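Local coordinates for protein peptide amidase (Stenotrophomonas maltophilia, PDB 1M22) that probably hydrolyses carboxamide bonds as a peptide amidase, an enzyme of the amidase signature family, at residues A[260-265]-A[472-477]; A[200-205]-A[236-241]; A[14-19]-A[23-28]; A[29-34]-A[56-61]; A[349-354]-A[369-374]. One frame throughout, in Å; residues are numbered along the deposited sequence.

Contact 1: A[260-265]-A[472-477]; sequences YDYTAR and KLIEMA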
# COMPACT_ATOMS: atom_id res chain seq x y z
N TYR A 260 1.49 -0.91 -20.84
CA TYR A 260 2.88 -0.79 -20.41
C TYR A 260 3.38 -1.88 -19.47
O TYR A 260 2.76 -2.17 -18.45
CB TYR A 260 3.08 0.57 -19.75
CG TYR A 260 4.52 1.01 -19.66
CD1 TYR A 260 5.16 1.57 -20.77
CD2 TYR A 260 5.25 0.87 -18.48
CE1 TYR A 260 6.49 1.99 -20.70
CE2 TYR A 260 6.57 1.29 -18.40
CZ TYR A 260 7.19 1.85 -19.51
OH TYR A 260 8.49 2.28 -19.42
N ASP A 261 4.51 -2.48 -19.83
CA ASP A 261 5.13 -3.52 -19.03
C ASP A 261 6.17 -2.85 -18.13
O ASP A 261 7.28 -2.54 -18.57
CB ASP A 261 5.79 -4.56 -19.94
CG ASP A 261 6.55 -5.62 -19.16
OD1 ASP A 261 6.36 -5.72 -17.93
OD2 ASP A 261 7.33 -6.37 -19.79
N TYR A 262 5.81 -2.62 -16.87
CA TYR A 262 6.73 -1.97 -15.95
C TYR A 262 7.97 -2.81 -15.63
O TYR A 262 8.96 -2.27 -15.16
CB TYR A 262 6.00 -1.59 -14.66
CG TYR A 262 4.98 -0.49 -14.86
CD1 TYR A 262 5.37 0.86 -14.92
CD2 TYR A 262 3.63 -0.79 -15.02
CE1 TYR A 262 4.44 1.87 -15.14
CE2 TYR A 262 2.69 0.22 -15.25
CZ TYR A 262 3.10 1.54 -15.31
OH TYR A 262 2.17 2.53 -15.54
N THR A 263 7.92 -4.11 -15.91
CA THR A 263 9.09 -4.94 -15.63
C THR A 263 10.21 -4.63 -16.63
O THR A 263 11.36 -5.00 -16.42
CB THR A 263 8.77 -6.46 -15.67
OG1 THR A 263 8.46 -6.87 -17.01
CG2 THR A 263 7.60 -6.77 -14.75
N ALA A 264 9.87 -3.95 -17.72
CA ALA A 264 10.86 -3.56 -18.72
C ALA A 264 11.74 -2.45 -18.14
O ALA A 264 12.83 -2.18 -18.65
CB ALA A 264 10.17 -3.06 -19.99
N ARG A 265 11.27 -1.82 -17.07
CA ARG A 265 12.00 -0.73 -16.42
C ARG A 265 12.93 -1.22 -15.31
O ARG A 265 13.52 -0.41 -14.59
CB ARG A 265 11.02 0.30 -15.87
CG ARG A 265 10.24 1.08 -16.94
CD ARG A 265 11.08 2.19 -17.55
NE ARG A 265 12.20 1.70 -18.35
CZ ARG A 265 12.07 1.06 -19.51
NH1 ARG A 265 10.87 0.85 -20.02
NH2 ARG A 265 13.15 0.65 -20.17
N LYS A 472 10.19 5.77 -14.38
CA LYS A 472 11.48 6.29 -13.92
C LYS A 472 11.74 5.93 -12.46
O LYS A 472 12.86 5.57 -12.09
CB LYS A 472 11.53 7.81 -14.10
CG LYS A 472 12.86 8.43 -13.69
CD LYS A 472 12.79 9.95 -13.67
CE LYS A 472 12.51 10.54 -15.04
NZ LYS A 472 12.46 12.03 -14.99
N LEU A 473 10.72 6.04 -11.62
CA LEU A 473 10.90 5.71 -10.21
C LEU A 473 11.27 4.25 -10.03
O LEU A 473 12.09 3.91 -9.19
CB LEU A 473 9.63 6.02 -9.41
CG LEU A 473 9.29 7.50 -9.21
CD1 LEU A 473 8.08 7.62 -8.29
CD2 LEU A 473 10.48 8.23 -8.61
N ILE A 474 10.66 3.38 -10.83
CA ILE A 474 10.95 1.96 -10.75
C ILE A 474 12.39 1.68 -11.19
O ILE A 474 13.09 0.90 -10.54
CB ILE A 474 9.96 1.14 -11.60
CG1 ILE A 474 8.60 1.13 -10.89
CG2 ILE A 474 10.47 -0.28 -11.79
CD1 ILE A 474 7.47 0.53 -11.70
N GLU A 475 12.84 2.32 -12.27
CA GLU A 475 14.21 2.14 -12.75
C GLU A 475 15.20 2.51 -11.65
O GLU A 475 16.16 1.79 -11.39
CB GLU A 475 14.52 3.05 -13.94
CG GLU A 475 13.64 2.91 -15.16
CD GLU A 475 14.12 3.80 -16.29
OE1 GLU A 475 14.45 4.98 -16.03
OE2 GLU A 475 14.17 3.33 -17.44
N MET A 476 14.97 3.66 -11.02
CA MET A 476 15.86 4.14 -9.98
C MET A 476 15.83 3.28 -8.72
O MET A 476 16.88 2.95 -8.16
CB MET A 476 15.51 5.60 -9.65
CG MET A 476 15.79 6.53 -10.83
SD MET A 476 15.39 8.27 -10.54
CE MET A 476 16.65 8.73 -9.51
N ALA A 477 14.63 2.91 -8.29
CA ALA A 477 14.47 2.08 -7.10
C ALA A 477 15.08 0.70 -7.32
O ALA A 477 15.73 0.15 -6.43
CB ALA A 477 12.99 1.96 -6.76
O HOH W 1 15.79 1.58 -19.01

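Contact 2: A[200-205]-A[236-241]; sequences VGLKPT and AVLTAI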
# COMPACT_ATOMS: atom_id res chain seq x y z
N VAL A 200 8.81 -3.59 -0.01
CA VAL A 200 8.63 -2.56 -1.01
C VAL A 200 7.15 -2.18 -1.07
O VAL A 200 6.27 -3.05 -1.03
CB VAL A 200 9.07 -3.05 -2.41
CG1 VAL A 200 8.72 -2.02 -3.48
CG2 VAL A 200 10.57 -3.33 -2.41
N GLY A 201 6.89 -0.88 -1.16
CA GLY A 201 5.52 -0.40 -1.27
C GLY A 201 5.52 0.68 -2.35
O GLY A 201 6.39 1.54 -2.36
N LEU A 202 4.54 0.62 -3.25
CA LEU A 202 4.46 1.62 -4.31
C LEU A 202 3.06 2.22 -4.38
O LEU A 202 2.08 1.50 -4.56
CB LEU A 202 4.80 0.96 -5.65
CG LEU A 202 5.05 1.83 -6.88
CD1 LEU A 202 5.69 0.97 -7.96
CD2 LEU A 202 3.76 2.45 -7.39
N LYS A 203 2.97 3.54 -4.18
CA LYS A 203 1.71 4.27 -4.26
C LYS A 203 1.77 5.01 -5.59
O LYS A 203 2.51 5.98 -5.74
CB LYS A 203 1.57 5.31 -3.14
CG LYS A 203 0.23 6.04 -3.20
CD LYS A 203 0.25 7.40 -2.51
CE LYS A 203 0.95 8.46 -3.36
NZ LYS A 203 0.14 8.85 -4.57
N PRO A 204 0.98 4.57 -6.57
CA PRO A 204 1.04 5.27 -7.85
C PRO A 204 0.34 6.62 -7.92
O PRO A 204 -0.26 7.09 -6.95
CB PRO A 204 0.42 4.26 -8.81
CG PRO A 204 -0.60 3.58 -7.97
CD PRO A 204 0.09 3.40 -6.63
N THR A 205 0.46 7.24 -9.09
CA THR A 205 -0.19 8.51 -9.37
C THR A 205 -1.68 8.22 -9.28
O THR A 205 -2.14 7.15 -9.71
CB THR A 205 0.11 8.96 -10.82
OG1 THR A 205 1.52 9.09 -11.00
CG2 THR A 205 -0.57 10.28 -11.13
N ALA A 236 5.62 -6.11 -11.43
CA ALA A 236 4.77 -7.11 -12.07
C ALA A 236 3.32 -6.87 -11.69
O ALA A 236 2.42 -6.94 -12.53
CB ALA A 236 5.20 -8.51 -11.65
N VAL A 237 3.08 -6.59 -10.41
CA VAL A 237 1.72 -6.33 -9.96
C VAL A 237 1.15 -5.05 -10.57
O VAL A 237 0.00 -5.03 -11.02
CB VAL A 237 1.66 -6.24 -8.41
CG1 VAL A 237 0.27 -5.83 -7.97
CG2 VAL A 237 2.01 -7.59 -7.80
N LEU A 238 1.95 -3.99 -10.62
CA LEU A 238 1.49 -2.73 -11.19
C LEU A 238 1.09 -2.93 -12.65
O LEU A 238 0.10 -2.37 -13.11
CB LEU A 238 2.58 -1.65 -11.08
CG LEU A 238 2.11 -0.23 -11.41
CD1 LEU A 238 1.10 0.23 -10.36
CD2 LEU A 238 3.29 0.72 -11.45
N THR A 239 1.86 -3.73 -13.37
CA THR A 239 1.58 -3.99 -14.77
C THR A 239 0.19 -4.60 -14.95
O THR A 239 -0.52 -4.30 -15.91
CB THR A 239 2.64 -4.95 -15.37
OG1 THR A 239 3.93 -4.34 -15.31
CG2 THR A 239 2.30 -5.30 -16.81
N ALA A 240 -0.21 -5.45 -14.01
CA ALA A 240 -1.51 -6.10 -14.08
C ALA A 240 -2.69 -5.25 -13.64
O ALA A 240 -3.78 -5.36 -14.20
CB ALA A 240 -1.48 -7.40 -13.28
N ILE A 241 -2.50 -4.39 -12.64
CA ILE A 241 -3.61 -3.58 -12.14
C ILE A 241 -3.82 -2.22 -12.78
O ILE A 241 -4.90 -1.65 -12.68
CB ILE A 241 -3.53 -3.40 -10.59
CG1 ILE A 241 -2.29 -2.60 -10.20
CG2 ILE A 241 -3.53 -4.77 -9.91
CD1 ILE A 241 -2.19 -2.33 -8.70

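Contact 3: A[14-19]-A[23-28]; sequences ADLQAR and GELDST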
# COMPACT_ATOMS: atom_id res chain seq x y z
N ALA A 14 8.74 -13.70 -10.75
CA ALA A 14 9.28 -14.23 -12.00
C ALA A 14 9.90 -15.61 -11.79
O ALA A 14 9.84 -16.46 -12.68
CB ALA A 14 10.32 -13.28 -12.56
N ASP A 15 10.50 -15.84 -10.63
CA ASP A 15 11.11 -17.13 -10.34
C ASP A 15 10.04 -18.18 -10.08
O ASP A 15 10.15 -19.31 -10.54
CB ASP A 15 12.07 -17.01 -9.15
CG ASP A 15 13.32 -16.23 -9.49
OD1 ASP A 15 14.05 -16.65 -10.41
OD2 ASP A 15 13.57 -15.19 -8.85
N LEU A 16 9.00 -17.81 -9.33
CA LEU A 16 7.91 -18.75 -9.06
C LEU A 16 7.27 -19.12 -10.39
O LEU A 16 6.93 -20.28 -10.63
CB LEU A 16 6.87 -18.11 -8.14
CG LEU A 16 7.32 -17.85 -6.69
CD1 LEU A 16 6.25 -17.05 -5.96
CD2 LEU A 16 7.59 -19.17 -5.97
N GLN A 17 7.10 -18.13 -11.26
CA GLN A 17 6.51 -18.36 -12.57
C GLN A 17 7.39 -19.28 -13.41
O GLN A 17 6.90 -20.18 -14.09
CB GLN A 17 6.29 -17.03 -13.30
CG GLN A 17 5.53 -17.16 -14.62
CD GLN A 17 4.20 -17.86 -14.45
OE1 GLN A 17 3.98 -18.94 -14.99
NE2 GLN A 17 3.31 -17.24 -13.68
N ALA A 18 8.70 -19.07 -13.35
CA ALA A 18 9.64 -19.90 -14.09
C ALA A 18 9.55 -21.34 -13.60
O ALA A 18 9.58 -22.28 -14.41
CB ALA A 18 11.06 -19.38 -13.92
N ARG A 19 9.44 -21.53 -12.29
CA ARG A 19 9.35 -22.87 -11.73
C ARG A 19 8.08 -23.58 -12.19
O ARG A 19 8.12 -24.76 -12.54
CB ARG A 19 9.37 -22.81 -10.20
CG ARG A 19 10.65 -22.27 -9.60
CD ARG A 19 10.60 -22.31 -8.09
NE ARG A 19 11.75 -21.67 -7.47
CZ ARG A 19 12.00 -21.68 -6.16
NH1 ARG A 19 11.17 -22.31 -5.33
NH2 ARG A 19 13.07 -21.07 -5.68
N GLY A 23 7.46 -26.87 -14.91
CA GLY A 23 6.80 -28.06 -14.38
C GLY A 23 7.35 -28.57 -13.06
O GLY A 23 7.10 -29.71 -12.68
N GLU A 24 8.10 -27.73 -12.35
CA GLU A 24 8.67 -28.13 -11.07
C GLU A 24 7.83 -27.64 -9.90
O GLU A 24 8.13 -27.93 -8.74
CB GLU A 24 10.09 -27.59 -10.93
CG GLU A 24 11.07 -28.17 -11.93
CD GLU A 24 12.51 -27.83 -11.60
OE1 GLU A 24 12.99 -28.25 -10.52
OE2 GLU A 24 13.17 -27.14 -12.41
N LEU A 25 6.77 -26.90 -10.20
CA LEU A 25 5.88 -26.36 -9.18
C LEU A 25 4.54 -26.05 -9.82
O LEU A 25 4.46 -25.72 -11.00
CB LEU A 25 6.47 -25.06 -8.61
CG LEU A 25 5.65 -24.26 -7.60
CD1 LEU A 25 5.51 -25.05 -6.31
CD2 LEU A 25 6.33 -22.93 -7.32
N ASP A 26 3.46 -26.20 -9.05
CA ASP A 26 2.15 -25.85 -9.57
C ASP A 26 1.47 -24.91 -8.59
O ASP A 26 1.88 -24.78 -7.43
CB ASP A 26 1.28 -27.08 -9.85
CG ASP A 26 1.17 -28.00 -8.67
OD1 ASP A 26 1.08 -27.52 -7.52
OD2 ASP A 26 1.16 -29.23 -8.90
N SER A 27 0.43 -24.23 -9.06
CA SER A 27 -0.28 -23.27 -8.23
C SER A 27 -0.89 -23.86 -6.97
O SER A 27 -0.85 -23.23 -5.92
CB SER A 27 -1.36 -22.57 -9.06
OG SER A 27 -1.90 -21.48 -8.33
N THR A 28 -1.44 -25.07 -7.05
CA THR A 28 -2.05 -25.66 -5.86
C THR A 28 -1.02 -25.92 -4.77
O THR A 28 -1.30 -25.72 -3.59
CB THR A 28 -2.82 -26.96 -6.19
OG1 THR A 28 -1.95 -27.89 -6.85
CG2 THR A 28 -4.01 -26.66 -7.09

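Contact 4: A[29-34]-A[56-61]; sequences TLTQAY and PDALKE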
# COMPACT_ATOMS: atom_id res chain seq x y z
N THR A 29 0.17 -26.36 -5.15
CA THR A 29 1.22 -26.63 -4.17
C THR A 29 1.64 -25.32 -3.50
O THR A 29 1.75 -25.24 -2.28
CB THR A 29 2.46 -27.27 -4.83
OG1 THR A 29 2.08 -28.53 -5.41
CG2 THR A 29 3.56 -27.50 -3.81
N LEU A 30 1.88 -24.29 -4.31
CA LEU A 30 2.29 -22.99 -3.80
C LEU A 30 1.20 -22.39 -2.92
O LEU A 30 1.48 -21.90 -1.82
CB LEU A 30 2.60 -22.06 -4.98
CG LEU A 30 3.12 -20.65 -4.67
CD1 LEU A 30 4.37 -20.72 -3.81
CD2 LEU A 30 3.41 -19.94 -5.99
N THR A 31 -0.04 -22.45 -3.39
CA THR A 31 -1.17 -21.92 -2.65
C THR A 31 -1.35 -22.62 -1.31
O THR A 31 -1.51 -21.96 -0.27
CB THR A 31 -2.47 -22.04 -3.48
OG1 THR A 31 -2.36 -21.21 -4.65
CG2 THR A 31 -3.68 -21.61 -2.67
N GLN A 32 -1.31 -23.95 -1.30
CA GLN A 32 -1.48 -24.67 -0.05
C GLN A 32 -0.31 -24.42 0.90
O GLN A 32 -0.48 -24.44 2.12
CB GLN A 32 -1.67 -26.17 -0.32
CG GLN A 32 -2.90 -26.45 -1.18
CD GLN A 32 -3.41 -27.88 -1.05
OE1 GLN A 32 -4.25 -28.17 -0.20
NE2 GLN A 32 -2.89 -28.77 -1.89
N ALA A 33 0.88 -24.18 0.35
CA ALA A 33 2.04 -23.90 1.18
C ALA A 33 1.83 -22.59 1.93
O ALA A 33 2.11 -22.49 3.13
CB ALA A 33 3.29 -23.80 0.32
N TYR A 34 1.32 -21.57 1.24
CA TYR A 34 1.06 -20.30 1.89
C TYR A 34 -0.05 -20.44 2.94
O TYR A 34 0.05 -19.89 4.03
CB TYR A 34 0.66 -19.23 0.87
CG TYR A 34 1.82 -18.66 0.08
CD1 TYR A 34 2.93 -18.11 0.72
CD2 TYR A 34 1.79 -18.63 -1.32
CE1 TYR A 34 3.97 -17.54 -0.00
CE2 TYR A 34 2.83 -18.06 -2.05
CZ TYR A 34 3.92 -17.51 -1.39
OH TYR A 34 4.94 -16.93 -2.10
N PRO A 56 -12.45 -18.96 0.54
CA PRO A 56 -12.83 -20.38 0.50
C PRO A 56 -12.58 -21.02 -0.86
O PRO A 56 -12.48 -22.25 -0.96
CB PRO A 56 -14.31 -20.35 0.87
CG PRO A 56 -14.76 -19.03 0.33
CD PRO A 56 -13.63 -18.11 0.74
N ASP A 57 -12.46 -20.20 -1.90
CA ASP A 57 -12.23 -20.71 -3.25
C ASP A 57 -10.77 -20.64 -3.70
O ASP A 57 -10.48 -20.83 -4.88
CB ASP A 57 -13.08 -19.94 -4.27
CG ASP A 57 -14.56 -20.12 -4.05
OD1 ASP A 57 -14.97 -21.19 -3.57
OD2 ASP A 57 -15.33 -19.18 -4.38
N ALA A 58 -9.85 -20.38 -2.77
CA ALA A 58 -8.44 -20.28 -3.12
C ALA A 58 -7.91 -21.53 -3.82
O ALA A 58 -7.28 -21.44 -4.87
CB ALA A 58 -7.61 -19.99 -1.88
N LEU A 59 -8.16 -22.70 -3.23
CA LEU A 59 -7.69 -23.95 -3.80
C LEU A 59 -8.35 -24.22 -5.16
O LEU A 59 -7.69 -24.69 -6.09
CB LEU A 59 -7.97 -25.11 -2.85
CG LEU A 59 -7.48 -26.49 -3.31
CD1 LEU A 59 -5.98 -26.44 -3.56
CD2 LEU A 59 -7.82 -27.53 -2.26
N LYS A 60 -9.64 -23.92 -5.26
CA LYS A 60 -10.37 -24.11 -6.50
C LYS A 60 -9.74 -23.26 -7.60
O LYS A 60 -9.54 -23.73 -8.72
CB LYS A 60 -11.84 -23.71 -6.32
CG LYS A 60 -12.68 -23.83 -7.58
CD LYS A 60 -14.14 -23.46 -7.33
CE LYS A 60 -14.30 -21.99 -6.99
NZ LYS A 60 -13.88 -21.11 -8.11
N GLU A 61 -9.44 -22.01 -7.27
CA GLU A 61 -8.83 -21.09 -8.23
C GLU A 61 -7.46 -21.60 -8.67
O GLU A 61 -7.15 -21.62 -9.86
CB GLU A 61 -8.70 -19.69 -7.61
CG GLU A 61 -10.02 -18.91 -7.55
CD GLU A 61 -9.90 -17.58 -6.82
OE1 GLU A 61 -8.90 -16.85 -7.02
OE2 GLU A 61 -10.82 -17.24 -6.04

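Contact 5: A[349-354]-A[369-374]; sequences ADLIAF and ELLVEA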
# COMPACT_ATOMS: atom_id res chain seq x y z
N ALA A 349 -24.22 8.26 9.07
CA ALA A 349 -24.97 8.33 10.32
C ALA A 349 -25.30 6.92 10.81
O ALA A 349 -25.25 6.65 12.02
CB ALA A 349 -26.26 9.13 10.12
N ASP A 350 -25.62 6.01 9.89
CA ASP A 350 -25.92 4.63 10.26
C ASP A 350 -24.70 3.96 10.88
O ASP A 350 -24.82 3.19 11.83
CB ASP A 350 -26.35 3.80 9.05
CG ASP A 350 -27.65 4.27 8.44
OD1 ASP A 350 -28.53 4.74 9.18
OD2 ASP A 350 -27.80 4.14 7.20
N LEU A 351 -23.52 4.26 10.33
CA LEU A 351 -22.29 3.67 10.84
C LEU A 351 -22.00 4.20 12.25
O LEU A 351 -21.64 3.43 13.14
CB LEU A 351 -21.11 4.00 9.91
CG LEU A 351 -19.72 3.59 10.39
CD1 LEU A 351 -19.68 2.09 10.65
CD2 LEU A 351 -18.68 3.98 9.35
N ILE A 352 -22.15 5.50 12.43
CA ILE A 352 -21.93 6.12 13.73
C ILE A 352 -22.87 5.51 14.76
O ILE A 352 -22.47 5.21 15.89
CB ILE A 352 -22.15 7.65 13.65
CG1 ILE A 352 -21.04 8.27 12.80
CG2 ILE A 352 -22.17 8.25 15.05
CD1 ILE A 352 -21.26 9.73 12.45
N ALA A 353 -24.12 5.30 14.36
CA ALA A 353 -25.12 4.71 15.25
C ALA A 353 -24.76 3.26 15.57
O ALA A 353 -24.93 2.80 16.70
CB ALA A 353 -26.50 4.79 14.62
N PHE A 354 -24.26 2.54 14.57
CA PHE A 354 -23.89 1.14 14.76
C PHE A 354 -22.78 1.01 15.80
O PHE A 354 -22.86 0.18 16.70
CB PHE A 354 -23.44 0.51 13.44
CG PHE A 354 -22.90 -0.89 13.59
CD1 PHE A 354 -21.59 -1.12 14.00
CD2 PHE A 354 -23.73 -1.99 13.35
CE1 PHE A 354 -21.11 -2.42 14.17
CE2 PHE A 354 -23.25 -3.29 13.52
CZ PHE A 354 -21.94 -3.50 13.93
N GLU A 369 -14.36 9.96 16.35
CA GLU A 369 -14.41 11.40 16.12
C GLU A 369 -14.33 11.84 14.66
O GLU A 369 -14.95 12.84 14.29
CB GLU A 369 -13.29 12.10 16.91
CG GLU A 369 -13.37 11.87 18.42
CD GLU A 369 -12.51 10.72 18.91
OE1 GLU A 369 -12.22 9.79 18.13
OE2 GLU A 369 -12.11 10.74 20.10
N LEU A 370 -13.57 11.12 13.84
CA LEU A 370 -13.46 11.50 12.44
C LEU A 370 -14.77 11.21 11.70
O LEU A 370 -15.16 11.97 10.82
CB LEU A 370 -12.29 10.77 11.77
CG LEU A 370 -10.91 11.21 12.30
CD1 LEU A 370 -9.83 10.38 11.64
CD2 LEU A 370 -10.70 12.70 12.01
N LEU A 371 -15.44 10.12 12.06
CA LEU A 371 -16.72 9.79 11.43
C LEU A 371 -17.71 10.89 11.78
O LEU A 371 -18.45 11.37 10.93
CB LEU A 371 -17.26 8.46 11.94
CG LEU A 371 -16.43 7.19 11.75
CD1 LEU A 371 -17.27 5.98 12.13
CD2 LEU A 371 -15.97 7.07 10.30
N VAL A 372 -17.72 11.28 13.06
CA VAL A 372 -18.62 12.32 13.54
C VAL A 372 -18.36 13.66 12.86
O VAL A 372 -19.29 14.33 12.43
CB VAL A 372 -18.48 12.47 15.08
CG1 VAL A 372 -19.28 13.68 15.56
CG2 VAL A 372 -18.99 11.20 15.76
N GLU A 373 -17.09 14.04 12.74
CA GLU A 373 -16.78 15.31 12.10
C GLU A 373 -17.13 15.27 10.61
O GLU A 373 -17.66 16.24 10.07
CB GLU A 373 -15.30 15.67 12.28
CG GLU A 373 -14.92 16.96 11.57
CD GLU A 373 -13.66 17.60 12.13
OE1 GLU A 373 -12.73 16.87 12.52
OE2 GLU A 373 -13.61 18.85 12.17
N ALA A 374 -16.84 14.15 9.95
CA ALA A 374 -17.13 14.02 8.53
C ALA A 374 -18.64 14.09 8.26
O ALA A 374 -19.07 14.68 7.27
CB ALA A 374 -16.56 12.71 8.00

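Contact 1: A[260-265]-A[472-477]
A salt bridge between Arg265 and Glu475, flanked by an apolar contact of Tyr262 with Ile474, ties the loop between helix 231-241 and strand 275-279 to helix 470-484. Residues 262-265 form a short 3-10 turn, and its last residue comes nearest the helix, Arg265 CA lying 5.2 Å from Glu475 CA. The two charged side chains run side by side in the same direction. Bends at chi2 (-79°) and chi3 fold the arginine chain alongside the glutamate, with Arg265 CD 3.6 Å from Glu475 CG, and it is NE that meets the acid. Arg265 NE donates to Glu475 OE2 over 2.7 Å, but the N-H...O angle is only 136°. The carboxylate is approached on its anti side, out of its plane, and stands 73° from the guanidinium plane, so this is not the flat two-pronged pairing. A water bridges Arg265 NH2 and the same Glu475 OE2. Arg265 NH1 in turn donates to Tyr260 OH at 2.8 Å, so all three guanidinium nitrogens are engaged and the group's rotation is fixed.

Beside the ion pair, Ile474 CD1 meets the Tyr262 ring obliquely, 3.9 Å from Tyr262 CD1. The backbone also takes part: Glu475 CA makes a CH...O contact with Arg265 O at 3.2 Å. Asp261 OD1 closes an Asx turn onto Thr263 N, shaping the loop. With one N-H and one water on OE2, and Lys274 as a weak, long partner of OE1, Glu475 probably stays ionised in this partly buried site.

Contact 2: A[200-205]-A[236-241]
Leu238 reaches from helix 231-241 toward strand 200-203 and sets its forked end against Leu202 and Pro204. Each methyl has its own partner: Leu238 CD2 lies 4.2 Å from Leu202 CD1, and Leu238 CD1 lies 4.4 Å from Pro204 CB. The fork therefore spans the last part of the strand and the proline that follows it. Both leucines hold CG anti to the backbone N (chi1 -169° in Leu238, -168° in Leu202), which sends their branches out to meet midway between backbones whose nearest CA atoms, those of Leu202 and Leu238, are 8.7 Å apart. No hydrogen bond crosses; all three residues are buried, and the fit is a light one between methyls and a proline ring.

Lys203, between the two contacting strand residues, points to the far side, where its NZ donates to Pro204 O at 3.0 Å and also bonds Tyr444 O. The side chain of Pro204 is about 11 Å from that of the nucleophile Ser189, near the active site but not part of it. Strand 200-203 runs between strands 223-228 and 446-454 in the central sheet; helix 231-241 packs on one face of it, with neighbouring Val237 resting on Pro226, Val180 and Ile182.

Contact 3: A[14-19]-A[23-28]
Arg19 O accepts the backbone N of Glu24 at the end of helix 13-21, where the chain turns back on itself before helix 27-43 begins. Gly23 is the first residue to leave helical geometry, and its positive phi of 77° swings the chain round so that the bond from Glu24 N reaches five residues back, over 3.0 Å and with an N-H...O angle of 151°. This is a Schellman motif, a standard way of ending a helix. Beyond it Leu25 is extended, and Asp26 takes the N-cap position of the next helix, its carboxylate capping a backbone N just past residue 28.

The side chains fill the inside of the turn. Leu25 CB sits 4.0 Å from Arg19 CB, and Leu25 CD2 lies 4.2 Å from Leu16 CD2, so one leucine leans on two residues a turn apart in the helix. With chi1 at 175°, Leu25 turns its CG away from its own amide and back over helix 13-21. Arg19 contributes only the base of its chain here; the extended remainder leads off, and the side chain also touches Tyr8 and Thr11. Tyr8 touches Leu25 too, and Leu16 goes on to meet Leu30 and Tyr34 of helix 27-43.

Asp66 binds the backbone N of both Ser27 and Thr28, so the start of the second helix has an acid from helix 58-70 as well as its own cap. At this surface corner the bond from Glu24 N satisfies a carbonyl of the helix's last turn, while aliphatic carbons pack inside the turn; negative charge from Asp26 and Asp66 probably suits the N-terminal end of the second helix.

Contact 4: A[29-34]-A[56-61]
One face of the Gln32 amide is overlaid by Leu59, whose CD1 stands almost straight above the amide carbon, 3.9 Å from Gln32 CD. The second methyl lies toward the oxygen, with Leu59 CD2 4.2 Å from Gln32 OE1. The glutamine chain runs out extended beyond CG, and its last torsion (chi3 91°) turns the amide broadside to the leucine; Leu59 CD1 touches the stem as well, 3.9 Å from Gln32 CG. The two side chains thus form the outer, solvent-facing half of the contact.

Deeper in, Thr31 presents its methyl: Thr31 CG2 is 4.3 Å from Ala58 CB and 4.2 Å from Ala58 O. The hydroxyl is occupied within its own helix, where Thr31 OG1 bonds Ser27 O, leaving the methyl to do the packing. Ala58 offers only a methyl here, consistent with the close approach of the helices, Thr31 CA and Leu59 CA being 6.9 Å apart. Below, Thr31 also rests on Pro82, Val123 and Leu125 of the sheet. No hydrogen bond joins the segments, so the contact between them rests mainly on van der Waals packing, with an amide face serving as a nearly apolar surface.

Contact 5: A[349-354]-A[369-374]
Ile352 is the main bump on helix 348-357, and it fits a shallow hollow on helix 369-375 formed by the backbone and CB of Leu371 together with Val372. Its outer methyl goes furthest in: Ile352 CD1 lies 3.6 Å from Leu371 O and 3.9 Å from Val372 CA, with Val372 CG2 at the rim, 4.3 Å from Ile352 CD1. Behind that tip, Ile352 CG1 slides along Leu371 CB at 3.9 Å, the two side chains passing in opposite directions. An extended end (chi2 171°) is what drives the isoleucine methyl down to the opposing backbone.

The reciprocal bump is Leu371. Its CD1 presses on the fork of Leu351, 3.7 Å from Leu351 CD2, the two leucines crossing at about a right angle. Leu371 also touches Leu348 and Asn355, so with Leu351 and Ile352 it sits among four residues spaced as in a knobs-into-holes socket. Phe330 of helix 319-340 packs on the same leucine.

The axes of segments 349-354 and 369-374 run roughly antiparallel, at 147° between their directions, and approach to 9.9 Å. Gln368 NE2 adds a polar tie to Ile352 O just ahead of the second segment. Between the segments themselves there is no hydrogen bond: branched aliphatic chains interlock, buried on the leucine side and opening to the surface at Val372, and the contact is therefore essentially apolar packing.

How the contacts relate
From the N terminus, contact 3 comes first, closing a tight turn between helices 13-21 and 27-43. Contact 4 follows on the same helix 27-43, joining it to helix 58-70; the two touch, Thr28 CG2 reaching Leu59 CD1. Contact 2 then fastens helix 231-241 to strand 200-203 of the central sheet. In the loop after that helix, contact 1 opens and spans 206 residues to helix 470-484, and it meets contact 2 through Tyr262 N and Thr239 OG1. Contact 5 falls within that long span, yet lies about 41 Å from contact 1, centre to centre, across the chain's centre, joining helices 348-357 and 369-375. None of the loops cross.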